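Local coordinates for peptidase M14, carboxypeptidase A (Thermoplasmatales archaeon SCGC AB-540-F20, PDB 4XED), which probably is a zinc-dependent carboxypeptidase of the M14 type, whose calcium-binding PKD domain, the part described here, is likely to serve in binding proteins or other ligands, at residues A[5-10]-A[80-85]; A[25-30]-A[59-64]; A[74-79]-A[93-98]; A[42-47]-A[64-69]. One frame throughout, in Å; residues are numbered along the deposited sequence. Where two conformers were deposited one is given.

Interaction 1. Residues A[5-10]-A[80-85]; sequences DPPNIP and AKDILN. With CA (calcium ion), chain B.
Pro7 sits nearest to Lys81 across the contact, with their CA atoms 6.1 Å apart. The segment 5-10 is extended but not part of a strand; it runs past residues 80-82 of the strand without any backbone bond to them. Beyond these the chain turns back in a type I turn from Asp82 to Asn85, closed by Asn85 N to Asp82 O at 2.9 Å.

The two segments meet through prolines on one side and through a metal on the other. Pro7 lays its ring against the backbone, with CG 3.6 Å from Asp82 N, while its CB touches Ala80 CB at 4.0 Å. The small methyl of Ala80 also receives Pro10, whose CG lies 4.0 Å from that CB, so a single alanine fits between two proline rings. Ile38 of strand 38-43 packs on both Pro7 and Ala80.

Farther along, calcium does the joining. Asp5 gives its backbone O, not its carboxylate, at 2.3 Å and Asp82 its OD2 at 2.4 Å. In Asp82, CG stands between the backbone N and the carbonyl carbon (chi1 63°), which brings OD2 to the ion; OD1 accepts a bond from Tyr86 N. Asp5 O and Asp82 OD2 are both ligands, and the positive ion between them probably offsets their mutual repulsion. Asn4, Asp32, Asn34 and Asp36 also contribute to this calcium site at one end of the PKD beta sandwich, where the ion bridges the N-terminal segment, residues 32-36 and the end of strand 72-82.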
loop_
_atom_site.group_PDB
_atom_site.type_symbol
_atom_site.label_atom_id
_atom_site.label_comp_id
_atom_site.label_asym_id
_atom_site.label_seq_id
_atom_site.Cartn_x
_atom_site.Cartn_y
_atom_site.Cartn_z
ATOM N N ASP A 5 4.325 -19.014 -6.568
ATOM C CA ASP A 5 4.102 -18.554 -5.187
ATOM C C ASP A 5 3.514 -17.151 -5.202
ATOM O O ASP A 5 3.789 -16.388 -6.117
ATOM C CB ASP A 5 5.443 -18.561 -4.436
ATOM C CG ASP A 5 6.159 -19.888 -4.544
ATOM O OD1 ASP A 5 5.617 -20.877 -4.014
ATOM O OD2 ASP A 5 7.251 -19.945 -5.184
ATOM N N PRO A 6 2.737 -16.792 -4.165
ATOM C CA PRO A 6 2.189 -15.432 -4.115
ATOM C C PRO A 6 3.242 -14.441 -3.679
ATOM O O PRO A 6 4.255 -14.819 -3.075
ATOM C CB PRO A 6 1.092 -15.531 -3.054
ATOM C CG PRO A 6 1.598 -16.549 -2.117
ATOM C CD PRO A 6 2.389 -17.553 -2.948
ATOM N N PRO A 7 3.013 -13.155 -3.973
ATOM C CA PRO A 7 3.960 -12.173 -3.469
ATOM C C PRO A 7 4.020 -12.193 -1.955
ATOM O O PRO A 7 3.071 -12.604 -1.255
ATOM C CB PRO A 7 3.379 -10.836 -3.953
ATOM C CG PRO A 7 2.534 -11.177 -5.124
ATOM C CD PRO A 7 1.945 -12.521 -4.776
ATOM N N ASN A 8 5.164 -11.734 -1.460
ATOM C CA ASN A 8 5.304 -11.454 -0.046
ATOM C C ASN A 8 4.393 -10.313 0.383
ATOM O O ASN A 8 3.907 -9.527 -0.430
ATOM C CB ASN A 8 6.767 -11.200 0.253
ATOM C CG ASN A 8 7.572 -12.445 0.059
ATOM O OD1 ASN A 8 7.250 -13.480 0.625
ATOM N ND2 ASN A 8 8.555 -12.390 -0.813
ATOM N N ILE A 9 4.158 -10.204 1.669
ATOM C CA ILE A 9 3.308 -9.158 2.171
ATOM C C ILE A 9 3.994 -7.805 1.982
ATOM O O ILE A 9 5.165 -7.617 2.380
ATOM C CB ILE A 9 3.064 -9.386 3.664
ATOM C CG1 ILE A 9 2.363 -10.714 3.890
ATOM C CG2 ILE A 9 2.228 -8.297 4.219
ATOM C CD1 ILE A 9 2.222 -11.126 5.346
ATOM N N PRO A 10 3.267 -6.811 1.438
ATOM C CA PRO A 10 3.914 -5.515 1.258
ATOM C C PRO A 10 4.267 -4.794 2.536
ATOM O O PRO A 10 3.615 -4.952 3.573
ATOM C CB PRO A 10 2.873 -4.711 0.470
ATOM C CG PRO A 10 2.080 -5.765 -0.281
ATOM C CD PRO A 10 1.990 -6.882 0.687
ATOM N N ALA A 80 -0.608 -7.364 -2.596
ATOM C CA ALA A 80 -0.086 -7.407 -3.947
ATOM C C ALA A 80 -0.521 -8.732 -4.575
ATOM O O ALA A 80 -0.737 -9.743 -3.895
ATOM C CB ALA A 80 1.420 -7.317 -3.941
ATOM N N LYS A 81 -0.609 -8.768 -5.903
ATOM C CA LYS A 81 -0.851 -10.018 -6.599
ATOM C C LYS A 81 0.050 -10.067 -7.807
ATOM O O LYS A 81 0.381 -9.058 -8.417
ATOM C CB LYS A 81 -2.306 -10.185 -7.000
ATOM C CG LYS A 81 -2.742 -9.350 -8.168
ATOM C CD LYS A 81 -4.241 -9.541 -8.441
ATOM C CE LYS A 81 -4.691 -8.606 -9.518
ATOM N NZ LYS A 81 -6.124 -8.814 -9.867
ATOM N N ASP A 82 0.490 -11.261 -8.136
ATOM C CA ASP A 82 1.323 -11.402 -9.300
ATOM C C ASP A 82 0.502 -11.516 -10.593
ATOM O O ASP A 82 -0.692 -11.355 -10.581
ATOM C CB ASP A 82 2.297 -12.573 -9.109
ATOM C CG ASP A 82 1.634 -13.935 -8.947
ATOM O OD1 ASP A 82 0.452 -14.119 -9.275
ATOM O OD2 ASP A 82 2.360 -14.863 -8.522
ATOM N N ILE A 83 1.172 -11.790 -11.716
ATOM C CA ILE A 83 0.535 -11.812 -13.017
ATOM C C ILE A 83 -0.465 -12.948 -13.115
ATOM O O ILE A 83 -1.453 -12.833 -13.841
ATOM C CB ILE A 83 1.595 -11.912 -14.148
ATOM C CG1 ILE A 83 2.555 -10.726 -14.051
ATOM C CG2 ILE A 83 0.951 -11.985 -15.520
ATOM C CD1 ILE A 83 1.867 -9.339 -13.916
ATOM N N LEU A 84 -0.230 -14.029 -12.377
ATOM C CA LEU A 84 -1.172 -15.141 -12.256
ATOM C C LEU A 84 -2.275 -14.921 -11.214
ATOM O O LEU A 84 -3.064 -15.820 -10.932
ATOM C CB LEU A 84 -0.399 -16.430 -11.956
ATOM C CG LEU A 84 0.453 -16.948 -13.130
ATOM C CD1 LEU A 84 1.453 -17.975 -12.662
ATOM C CD2 LEU A 84 -0.380 -17.521 -14.291
ATOM N N ASN A 85 -2.335 -13.717 -10.659
ATOM C CA ASN A 85 -3.405 -13.303 -9.757
ATOM C C ASN A 85 -3.399 -13.985 -8.395
ATOM O O ASN A 85 -4.414 -13.964 -7.696
ATOM C CB ASN A 85 -4.764 -13.352 -10.465
ATOM C CG ASN A 85 -4.801 -12.408 -11.626
ATOM O OD1 ASN A 85 -4.519 -11.226 -11.472
ATOM N ND2 ASN A 85 -5.104 -12.928 -12.810
HETATM CA CA CA B . 4.604 -15.477 -8.083
#

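Interaction 2. Residues A[25-30]-A[59-64]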
loop_
_atom_site.group_PDB
_atom_site.type_symbol
_atom_site.label_atom_id
_atom_site.label_comp_id
_atom_site.label_asym_id
_atom_site.label_seq_id
_atom_site.Cartn_x
_atom_site.Cartn_y
_atom_site.Cartn_z
ATOM N N ASN A 25 3.447 11.415 1.901
ATOM C CA ASN A 25 3.961 10.375 0.995
ATOM C C ASN A 25 4.167 9.054 1.698
ATOM O O ASN A 25 4.757 8.994 2.769
ATOM C CB ASN A 25 5.324 10.803 0.450
ATOM C CG ASN A 25 5.243 12.007 -0.409
ATOM O OD1 ASN A 25 4.410 12.080 -1.301
ATOM N ND2 ASN A 25 6.121 12.955 -0.175
ATOM N N TYR A 26 3.704 7.991 1.047
ATOM C CA TYR A 26 3.838 6.615 1.531
ATOM C C TYR A 26 4.613 5.776 0.517
ATOM O O TYR A 26 4.343 5.823 -0.676
ATOM C CB TYR A 26 2.428 6.035 1.874
ATOM C CG TYR A 26 1.872 6.838 3.020
ATOM C CD1 TYR A 26 2.141 6.497 4.332
ATOM C CD2 TYR A 26 1.178 8.012 2.790
ATOM C CE1 TYR A 26 1.771 7.312 5.379
ATOM C CE2 TYR A 26 0.757 8.839 3.850
ATOM C CZ TYR A 26 1.077 8.492 5.122
ATOM O OH TYR A 26 0.672 9.334 6.153
ATOM N N THR A 27 5.550 5.011 1.051
ATOM C CA THR A 27 6.412 4.150 0.263
ATOM C C THR A 27 5.929 2.710 0.411
ATOM O O THR A 27 5.768 2.222 1.539
ATOM C CB THR A 27 7.859 4.269 0.741
ATOM O OG1 THR A 27 8.289 5.621 0.600
ATOM C CG2 THR A 27 8.756 3.340 -0.047
ATOM N N PHE A 28 5.695 2.043 -0.727
ATOM C CA PHE A 28 5.166 0.679 -0.760
ATOM C C PHE A 28 6.173 -0.198 -1.473
ATOM O O PHE A 28 6.679 0.178 -2.553
ATOM C CB PHE A 28 3.839 0.616 -1.527
ATOM C CG PHE A 28 2.736 1.442 -0.910
ATOM C CD1 PHE A 28 2.621 2.797 -1.172
ATOM C CD2 PHE A 28 1.786 0.874 -0.081
ATOM C CE1 PHE A 28 1.625 3.571 -0.607
ATOM C CE2 PHE A 28 0.789 1.649 0.491
ATOM C CZ PHE A 28 0.720 2.999 0.204
ATOM N N VAL A 29 6.427 -1.382 -0.936
ATOM C CA VAL A 29 7.245 -2.329 -1.691
ATOM C C VAL A 29 7.049 -3.756 -1.230
ATOM O O VAL A 29 6.850 -4.027 -0.043
ATOM C CB VAL A 29 8.759 -1.983 -1.608
ATOM C CG1 VAL A 29 9.257 -2.055 -0.179
ATOM C CG2 VAL A 29 9.617 -2.866 -2.539
ATOM N N THR A 30 7.078 -4.673 -2.190
ATOM C CA THR A 30 7.197 -6.067 -1.880
ATOM C C THR A 30 8.004 -6.747 -2.977
ATOM O O THR A 30 8.364 -6.113 -3.972
ATOM C CB THR A 30 5.823 -6.723 -1.694
ATOM O OG1 THR A 30 6.025 -7.942 -0.982
ATOM C CG2 THR A 30 5.123 -7.013 -3.022
ATOM N N GLY A 59 10.086 -5.897 -6.237
ATOM C CA GLY A 59 11.108 -5.197 -5.469
ATOM C C GLY A 59 11.249 -3.717 -5.722
ATOM O O GLY A 59 12.049 -3.038 -5.080
ATOM N N GLU A 60 10.456 -3.207 -6.645
ATOM C CA GLU A 60 10.450 -1.792 -6.949
ATOM C C GLU A 60 9.665 -0.998 -5.929
ATOM O O GLU A 60 8.504 -1.292 -5.676
ATOM C CB GLU A 60 9.849 -1.588 -8.334
ATOM C CG GLU A 60 9.796 -0.140 -8.798
ATOM C CD GLU A 60 9.123 0.030 -10.164
ATOM O OE1 GLU A 60 8.801 -1.005 -10.827
ATOM O OE2 GLU A 60 8.903 1.198 -10.523
ATOM N N GLU A 61 10.291 -0.001 -5.318
ATOM C CA GLU A 61 9.582 0.871 -4.367
ATOM C C GLU A 61 8.711 1.846 -5.142
ATOM O O GLU A 61 9.174 2.455 -6.117
ATOM C CB GLU A 61 10.541 1.631 -3.460
ATOM C CG GLU A 61 11.304 0.752 -2.482
ATOM C CD GLU A 61 12.206 1.583 -1.569
ATOM O OE1 GLU A 61 13.221 2.155 -2.064
ATOM O OE2 GLU A 61 11.903 1.697 -0.361
ATOM N N VAL A 62 7.455 1.942 -4.732
ATOM C CA VAL A 62 6.520 2.846 -5.378
ATOM C C VAL A 62 5.972 3.774 -4.310
ATOM O O VAL A 62 5.580 3.328 -3.225
ATOM C CB VAL A 62 5.426 2.076 -6.151
ATOM C CG1 VAL A 62 6.031 1.270 -7.237
ATOM C CG2 VAL A 62 4.680 1.171 -5.295
ATOM N N ILE A 63 5.952 5.074 -4.606
ATOM C CA ILE A 63 5.589 6.092 -3.636
ATOM C C ILE A 63 4.312 6.759 -4.086
ATOM O O ILE A 63 4.250 7.285 -5.204
ATOM C CB ILE A 63 6.756 7.101 -3.397
ATOM C CG1 ILE A 63 7.985 6.288 -2.894
ATOM C CG2 ILE A 63 6.316 8.190 -2.468
ATOM C CD1 ILE A 63 9.318 6.919 -2.769
ATOM N N PHE A 64 3.285 6.731 -3.241
ATOM C CA PHE A 64 2.013 7.400 -3.494
ATOM C C PHE A 64 1.657 8.305 -2.348
ATOM O O PHE A 64 1.887 7.953 -1.195
ATOM C CB PHE A 64 0.906 6.382 -3.676
ATOM C CG PHE A 64 1.137 5.449 -4.806
ATOM C CD1 PHE A 64 1.261 5.909 -6.112
ATOM C CD2 PHE A 64 1.236 4.105 -4.556
ATOM C CE1 PHE A 64 1.485 5.022 -7.151
ATOM C CE2 PHE A 64 1.450 3.221 -5.570
ATOM C CZ PHE A 64 1.585 3.674 -6.878
#
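Phe28 and Phe64 meet obliquely: their planes are 46° apart, their centroids 6.0 Å apart, and Phe28 CD1 touches Phe64 CD2 at 3.9 Å. At the edge of the Phe28 ring, in its plane, lies Val62 O, 3.6 Å from CD1. The Tyr26 ring likewise has a carbonyl near its edge, Phe64 O. Other strands complete the surroundings: Phe28 packs on Val12 and Ile42, Phe64 on Ile53 and Tyr56, and Tyr26 reaches Leu93 and Val95 while its OH bonds Pro15 O.

All three aromatics have CG beside the backbone N and anti to the carbonyl carbon (chi1 -62° in Phe28), and with Val62 they occupy the same face of the sheet. There Val62 CG2 meets Phe28 CB. The other face is mixed and lies toward solvent. Thr27 and Ile63 run side by side, OG1 of Thr27 lying 3.6 Å from CG1 of Ile63, and Glu61 comes across Thr27 at an angle to bring its OE2 near CG2. Farther along, Val29 CB rests 3.8 Å from Glu61 CG.

The backbones run antiparallel. Tyr26 pairs with Phe64 and Phe28 with Val62 in hydrogen-bonded pairs, each closed by two bonds, such as Phe28 N to Val62 O at 2.8 Å; Thr27 and Ile63 form the non-hydrogen-bonded pair between them. At the far end Gly59 N reaches Thr30 O at 2.9 Å, holding the incoming loop to the strand. One apolar face turned to the opposing sheet and one mixed, more exposed face is the build of an immunoglobulin-like beta sandwich, here the three-stranded sheet of the PKD domain.

Interaction 3. Residues A[74-79]-A[93-98]. With EDO (1,2-ethanediol), chain C.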
loop_
_atom_site.group_PDB
_atom_site.type_symbol
_atom_site.label_atom_id
_atom_site.label_comp_id
_atom_site.label_asym_id
_atom_site.label_seq_id
_atom_site.Cartn_x
_atom_site.Cartn_y
_atom_site.Cartn_z
ATOM N N TYR A 74 -6.526 6.122 10.751
ATOM C CA TYR A 74 -6.743 5.456 9.473
ATOM C C TYR A 74 -5.785 4.283 9.315
ATOM O O TYR A 74 -4.567 4.432 9.471
ATOM C CB TYR A 74 -6.554 6.481 8.343
ATOM C CG TYR A 74 -7.560 7.620 8.436
ATOM C CD1 TYR A 74 -8.842 7.439 7.944
ATOM C CD2 TYR A 74 -7.230 8.860 8.973
ATOM C CE1 TYR A 74 -9.772 8.441 8.023
ATOM C CE2 TYR A 74 -8.153 9.869 9.036
ATOM C CZ TYR A 74 -9.419 9.643 8.549
ATOM O OH TYR A 74 -10.388 10.611 8.579
ATOM N N VAL A 75 -6.333 3.140 8.945
ATOM C CA VAL A 75 -5.507 1.963 8.725
ATOM C C VAL A 75 -5.206 1.848 7.240
ATOM O O VAL A 75 -6.067 1.460 6.442
ATOM C CB VAL A 75 -6.179 0.700 9.242
ATOM C CG1 VAL A 75 -5.233 -0.445 9.113
ATOM C CG2 VAL A 75 -6.602 0.884 10.689
ATOM N N VAL A 76 -3.994 2.251 6.860
ATOM C CA VAL A 76 -3.557 2.122 5.484
ATOM C C VAL A 76 -3.132 0.655 5.298
ATOM O O VAL A 76 -2.375 0.121 6.122
ATOM C CB VAL A 76 -2.381 3.051 5.189
ATOM C CG1 VAL A 76 -1.845 2.843 3.799
ATOM C CG2 VAL A 76 -2.793 4.497 5.420
ATOM N N ARG A 77 -3.621 -0.001 4.254
ATOM C CA ARG A 77 -3.271 -1.398 4.013
ATOM C C ARG A 77 -2.889 -1.576 2.559
ATOM O O ARG A 77 -3.419 -0.894 1.663
ATOM C CB ARG A 77 -4.431 -2.341 4.364
ATOM C CG ARG A 77 -4.962 -2.156 5.770
ATOM C CD ARG A 77 -5.700 -3.410 6.217
ATOM N NE ARG A 77 -6.833 -3.724 5.365
ATOM C CZ ARG A 77 -7.516 -4.857 5.418
ATOM N NH1 ARG A 77 -7.210 -5.802 6.302
ATOM N NH2 ARG A 77 -8.533 -5.031 4.613
ATOM N N ALA A 78 -1.970 -2.514 2.318
ATOM C CA ALA A 78 -1.583 -2.849 0.963
ATOM C C ALA A 78 -1.378 -4.337 0.824
ATOM O O ALA A 78 -0.752 -4.975 1.655
ATOM C CB ALA A 78 -0.328 -2.108 0.558
ATOM N N LYS A 79 -1.914 -4.888 -0.263
ATOM C CA LYS A 79 -1.641 -6.277 -0.681
ATOM C C LYS A 79 -1.177 -6.253 -2.138
ATOM O O LYS A 79 -1.306 -5.223 -2.815
ATOM C CB LYS A 79 -2.849 -7.187 -0.466
ATOM C CG LYS A 79 -4.049 -6.829 -1.302
ATOM C CD LYS A 79 -5.219 -7.797 -1.098
ATOM C CE LYS A 79 -6.502 -7.235 -1.752
ATOM N NZ LYS A 79 -7.608 -8.266 -1.745
ATOM N N LEU A 93 -0.266 0.063 8.084
ATOM C CA LEU A 93 0.307 1.185 8.826
ATOM C C LEU A 93 -0.825 2.060 9.304
ATOM O O LEU A 93 -1.650 2.509 8.510
ATOM C CB LEU A 93 1.208 2.002 7.907
ATOM C CG LEU A 93 2.006 3.127 8.557
ATOM C CD1 LEU A 93 3.064 2.619 9.540
ATOM C CD2 LEU A 93 2.656 4.021 7.509
ATOM N N GLU A 94 -0.832 2.354 10.604
ATOM C CA GLU A 94 -1.864 3.208 11.203
ATOM C C GLU A 94 -1.426 4.675 11.177
ATOM O O GLU A 94 -0.364 5.028 11.710
ATOM C CB GLU A 94 -2.125 2.731 12.621
ATOM C CG GLU A 94 -3.116 3.518 13.393
ATOM C CD GLU A 94 -2.919 3.350 14.898
ATOM O OE1 GLU A 94 -2.027 4.034 15.488
ATOM O OE2 GLU A 94 -3.655 2.524 15.472
ATOM N N VAL A 95 -2.260 5.520 10.583
ATOM C CA VAL A 95 -1.956 6.942 10.433
ATOM C C VAL A 95 -3.006 7.758 11.186
ATOM O O VAL A 95 -4.212 7.635 10.940
ATOM C CB VAL A 95 -2.013 7.309 8.955
ATOM C CG1 VAL A 95 -1.757 8.772 8.749
ATOM C CG2 VAL A 95 -0.960 6.488 8.176
ATOM N N THR A 96 -2.545 8.593 12.111
ATOM C CA THR A 96 -3.425 9.412 12.948
ATOM C C THR A 96 -3.459 10.860 12.441
ATOM O O THR A 96 -2.437 11.473 12.199
ATOM C CB THR A 96 -2.965 9.373 14.417
ATOM O OG1 THR A 96 -2.969 8.011 14.862
ATOM C CG2 THR A 96 -3.873 10.179 15.287
HETATM N N MSE A 97 -4.674 11.385 12.350
HETATM C CA MSE A 97 -4.959 12.766 11.970
HETATM C C MSE A 97 -5.821 13.371 13.052
HETATM O O MSE A 97 -7.033 13.247 13.008
HETATM C CB MSE A 97 -5.707 12.746 10.650
HETATM C CG MSE A 97 -4.864 12.191 9.499
HETATM SE SE MSE A 97 -3.518 13.493 8.925
HETATM C CE MSE A 97 -2.053 12.269 8.586
ATOM N N PRO A 98 -5.186 13.979 14.049
ATOM C CA PRO A 98 -5.930 14.441 15.227
ATOM C C PRO A 98 -6.592 15.792 15.045
ATOM O O PRO A 98 -7.652 16.047 15.658
ATOM C CB PRO A 98 -4.858 14.510 16.308
ATOM C CG PRO A 98 -3.585 14.686 15.575
ATOM C CD PRO A 98 -3.732 14.032 14.252
HETATM C C1 EDO C . -10.584 -6.319 -2.573
HETATM O O1 EDO C . -9.680 -7.178 -3.251
HETATM C C2 EDO C . -10.074 -6.127 -1.155
HETATM O O2 EDO C . -11.171 -5.763 -0.305
#
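Tyr74 and Val95 form the tight end of this antiparallel pairing, bonded twice: Tyr74 N to Val95 O and Val95 N to Tyr74 O, both 2.8 Å. Val76 and Leu93 make the next hydrogen-bonded pair. On the face carrying Tyr74 and Val95, Val76 CG2 touches Val95 CG2 at 3.9 Å, while Val76 CB presses on Leu93 O at 3.4 Å. With its ring swung to the N side (chi1 -62°), Tyr74 presents the CD2-CE2 edge to Met97, a selenomethionine, whose CG is 4.1 Å from CE2 and whose chain crosses the tyrosine at about a right angle. The Tyr74 ring stacks on Trp68, and its OH bonds Lys70 O.

The other face is loose. Val75 and Glu94 are neighbours in a non-hydrogen-bonded pair, yet both are exposed and their side chains hardly meet. Past the pairing, Lys79 stretches out to Glu87, and its NZ bonds O1 of an ethanediol, probably from the crystallisation liquor, at 2.8 Å.

A serine at Tyr74 would probably leave Trp68 without its stacking partner and Met97 CG without the ring edge beside it. Backbone bonds thus set the alignment of the hairpin, and apolar contacts gather on the face of Tyr74.

Interaction 4. Residues A[42-47]-A[64-69]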
loop_
_atom_site.group_PDB
_atom_site.type_symbol
_atom_site.label_atom_id
_atom_site.label_comp_id
_atom_site.label_asym_id
_atom_site.label_seq_id
_atom_site.Cartn_x
_atom_site.Cartn_y
_atom_site.Cartn_z
ATOM N N ILE A 42 -4.297 -0.936 -2.571
ATOM C CA ILE A 42 -4.071 -0.085 -1.408
ATOM C C ILE A 42 -5.420 0.437 -0.903
ATOM O O ILE A 42 -6.229 0.957 -1.681
ATOM C CB ILE A 42 -3.160 1.088 -1.775
ATOM C CG1 ILE A 42 -1.791 0.565 -2.250
ATOM C CG2 ILE A 42 -3.044 2.095 -0.630
ATOM C CD1 ILE A 42 -0.955 1.620 -2.916
ATOM N N GLU A 43 -5.621 0.342 0.412
ATOM C CA GLU A 43 -6.711 1.007 1.133
ATOM C C GLU A 43 -6.111 2.148 1.933
ATOM O O GLU A 43 -5.161 1.946 2.688
ATOM C CB GLU A 43 -7.382 0.051 2.111
ATOM C CG GLU A 43 -8.098 -1.095 1.483
ATOM C CD GLU A 43 -8.643 -2.070 2.505
ATOM O OE1 GLU A 43 -8.245 -2.012 3.697
ATOM O OE2 GLU A 43 -9.489 -2.898 2.119
ATOM N N TRP A 44 -6.619 3.360 1.764
ATOM C CA TRP A 44 -6.133 4.485 2.551
ATOM C C TRP A 44 -6.822 4.599 3.929
ATOM O O TRP A 44 -6.482 5.466 4.740
ATOM C CB TRP A 44 -6.306 5.799 1.780
ATOM C CG TRP A 44 -5.441 5.875 0.549
ATOM C CD1 TRP A 44 -5.848 5.857 -0.742
ATOM C CD2 TRP A 44 -4.014 5.986 0.512
ATOM N NE1 TRP A 44 -4.774 5.940 -1.593
ATOM C CE2 TRP A 44 -3.631 6.021 -0.846
ATOM C CE3 TRP A 44 -3.008 6.057 1.499
ATOM C CZ2 TRP A 44 -2.291 6.168 -1.240
ATOM C CZ3 TRP A 44 -1.687 6.176 1.111
ATOM C CH2 TRP A 44 -1.344 6.223 -0.246
ATOM N N GLY A 45 -7.800 3.734 4.187
ATOM C CA GLY A 45 -8.470 3.656 5.471
ATOM C C GLY A 45 -9.683 4.556 5.614
ATOM O O GLY A 45 -10.361 4.514 6.649
ATOM N N ASP A 46 -9.951 5.361 4.586
ATOM C CA ASP A 46 -11.004 6.363 4.585
ATOM C C ASP A 46 -12.042 6.084 3.513
ATOM O O ASP A 46 -12.877 6.929 3.247
ATOM C CB ASP A 46 -10.398 7.758 4.377
ATOM C CG ASP A 46 -9.562 7.867 3.129
ATOM O OD1 ASP A 46 -9.469 6.889 2.351
ATOM O OD2 ASP A 46 -9.016 8.982 2.904
ATOM N N GLY A 47 -11.986 4.897 2.910
ATOM C CA GLY A 47 -12.869 4.513 1.810
ATOM C C GLY A 47 -12.229 4.607 0.432
ATOM O O GLY A 47 -12.718 3.994 -0.501
ATOM N N PHE A 64 3.285 6.731 -3.241
ATOM C CA PHE A 64 2.013 7.400 -3.494
ATOM C C PHE A 64 1.657 8.305 -2.348
ATOM O O PHE A 64 1.887 7.953 -1.195
ATOM C CB PHE A 64 0.906 6.382 -3.676
ATOM C CG PHE A 64 1.137 5.449 -4.806
ATOM C CD1 PHE A 64 1.261 5.909 -6.112
ATOM C CD2 PHE A 64 1.236 4.105 -4.556
ATOM C CE1 PHE A 64 1.485 5.022 -7.151
ATOM C CE2 PHE A 64 1.450 3.221 -5.570
ATOM C CZ PHE A 64 1.585 3.674 -6.878
ATOM N N SER A 65 1.091 9.465 -2.672
ATOM C CA SER A 65 0.690 10.414 -1.662
ATOM C C SER A 65 -0.814 10.359 -1.401
ATOM O O SER A 65 -1.582 9.887 -2.234
ATOM C CB SER A 65 1.122 11.820 -2.059
ATOM O OG SER A 65 0.549 12.236 -3.283
ATOM N N HIS A 66 -1.222 10.838 -0.239
ATOM C CA HIS A 66 -2.627 10.881 0.127
ATOM C C HIS A 66 -2.814 12.030 1.096
ATOM O O HIS A 66 -1.869 12.443 1.773
ATOM C CB HIS A 66 -3.100 9.550 0.719
ATOM C CG HIS A 66 -4.590 9.426 0.812
ATOM N ND1 HIS A 66 -5.395 9.323 -0.307
ATOM C CD2 HIS A 66 -5.427 9.395 1.880
ATOM C CE1 HIS A 66 -6.661 9.242 0.073
ATOM N NE2 HIS A 66 -6.705 9.255 1.396
ATOM N N THR A 67 -4.046 12.523 1.130
ATOM C CA THR A 67 -4.473 13.565 2.060
ATOM C C THR A 67 -5.761 13.083 2.728
ATOM O O THR A 67 -6.648 12.566 2.039
ATOM C CB THR A 67 -4.749 14.905 1.307
ATOM O OG1 THR A 67 -3.606 15.248 0.521
ATOM C CG2 THR A 67 -5.016 16.004 2.249
ATOM N N TRP A 68 -5.849 13.203 4.046
ATOM C CA TRP A 68 -7.077 12.888 4.777
ATOM C C TRP A 68 -7.743 14.203 5.199
ATOM O O TRP A 68 -7.088 15.099 5.737
ATOM C CB TRP A 68 -6.772 12.046 6.012
ATOM C CG TRP A 68 -6.278 10.647 5.713
ATOM C CD1 TRP A 68 -7.051 9.521 5.641
ATOM C CD2 TRP A 68 -4.934 10.218 5.464
ATOM N NE1 TRP A 68 -6.281 8.417 5.373
ATOM C CE2 TRP A 68 -4.977 8.816 5.257
ATOM C CE3 TRP A 68 -3.700 10.867 5.381
ATOM C CZ2 TRP A 68 -3.834 8.060 4.958
ATOM C CZ3 TRP A 68 -2.580 10.112 5.106
ATOM C CH2 TRP A 68 -2.659 8.726 4.911
ATOM N N ASP A 69 -9.038 14.336 4.956
ATOM C CA ASP A 69 -9.707 15.610 5.211
ATOM C C ASP A 69 -10.665 15.525 6.394
ATOM O O ASP A 69 -11.559 16.356 6.526
ATOM C CB ASP A 69 -10.451 16.099 3.963
ATOM C CG ASP A 69 -9.516 16.543 2.839
ATOM O OD1 ASP A 69 -8.421 17.090 3.112
ATOM O OD2 ASP A 69 -9.902 16.359 1.668
#
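Trp44 to Gly47 reads Trp-Gly-Asp-Gly, the counterpart of the FGDG end of the WDFGDG signature of PKD domains, and it meets His66 and Trp68 of segment 64-69. The His66 ring lies flat on the five-membered ring of Trp44 as an offset stack, centroids 3.7 Å apart and planes 2° apart. His66 CB stands 3.5 Å from the centroid of the six-membered ring, a CH-pi contact, with Ile42 CG2 over the opposite face. NE2-H of His66 points almost straight (178°) at Asp46 OD2, 2.8 Å away, on the syn side of the carboxylate.

This fits the sandwich: the turn follows strand 38-43 of the four-stranded sheet, while His66 lies on strand 62-66 of the other. With CG flanked by its own N and C (chi1 56°), Asp46 lets OD1 bond Phe48 N while OD2 holds the histidine, which probably fixes the rotation of that ring. A leucine in place of Trp44 would probably leave the His66 ring without its stacking partner. Trp68 NE1 donates to Trp44 O at 3.0 Å, the oxygen lying in the indole plane of Trp68. At the far end Ile42 CD1 meets Phe64 CD2 at 3.7 Å.

How the interactions relate
Interactions 2 and 3 lie in the two different sheets of the sandwich, and interaction 4 ties the sheets together: it shares Phe64 with interaction 2, and Tyr26 CD2 packs 3.8 Å from Trp44 CZ3. Interactions 3 and 4 are close neighbours, their centres about 8 Å apart, joined by the salt bridge from Arg77 NE to Glu43 OE1 at 2.8 Å. Interaction 1 carries the calcium at the other end, its centre about 22 Å from that of interaction 4, with no touch between the two. It meets interaction 2 where Asn8 O probably bonds Thr30 OG1 (2.7 Å), and continues interaction 3 along strand 72-82, with Pro10 CD 3.5 Å from Ala78 O.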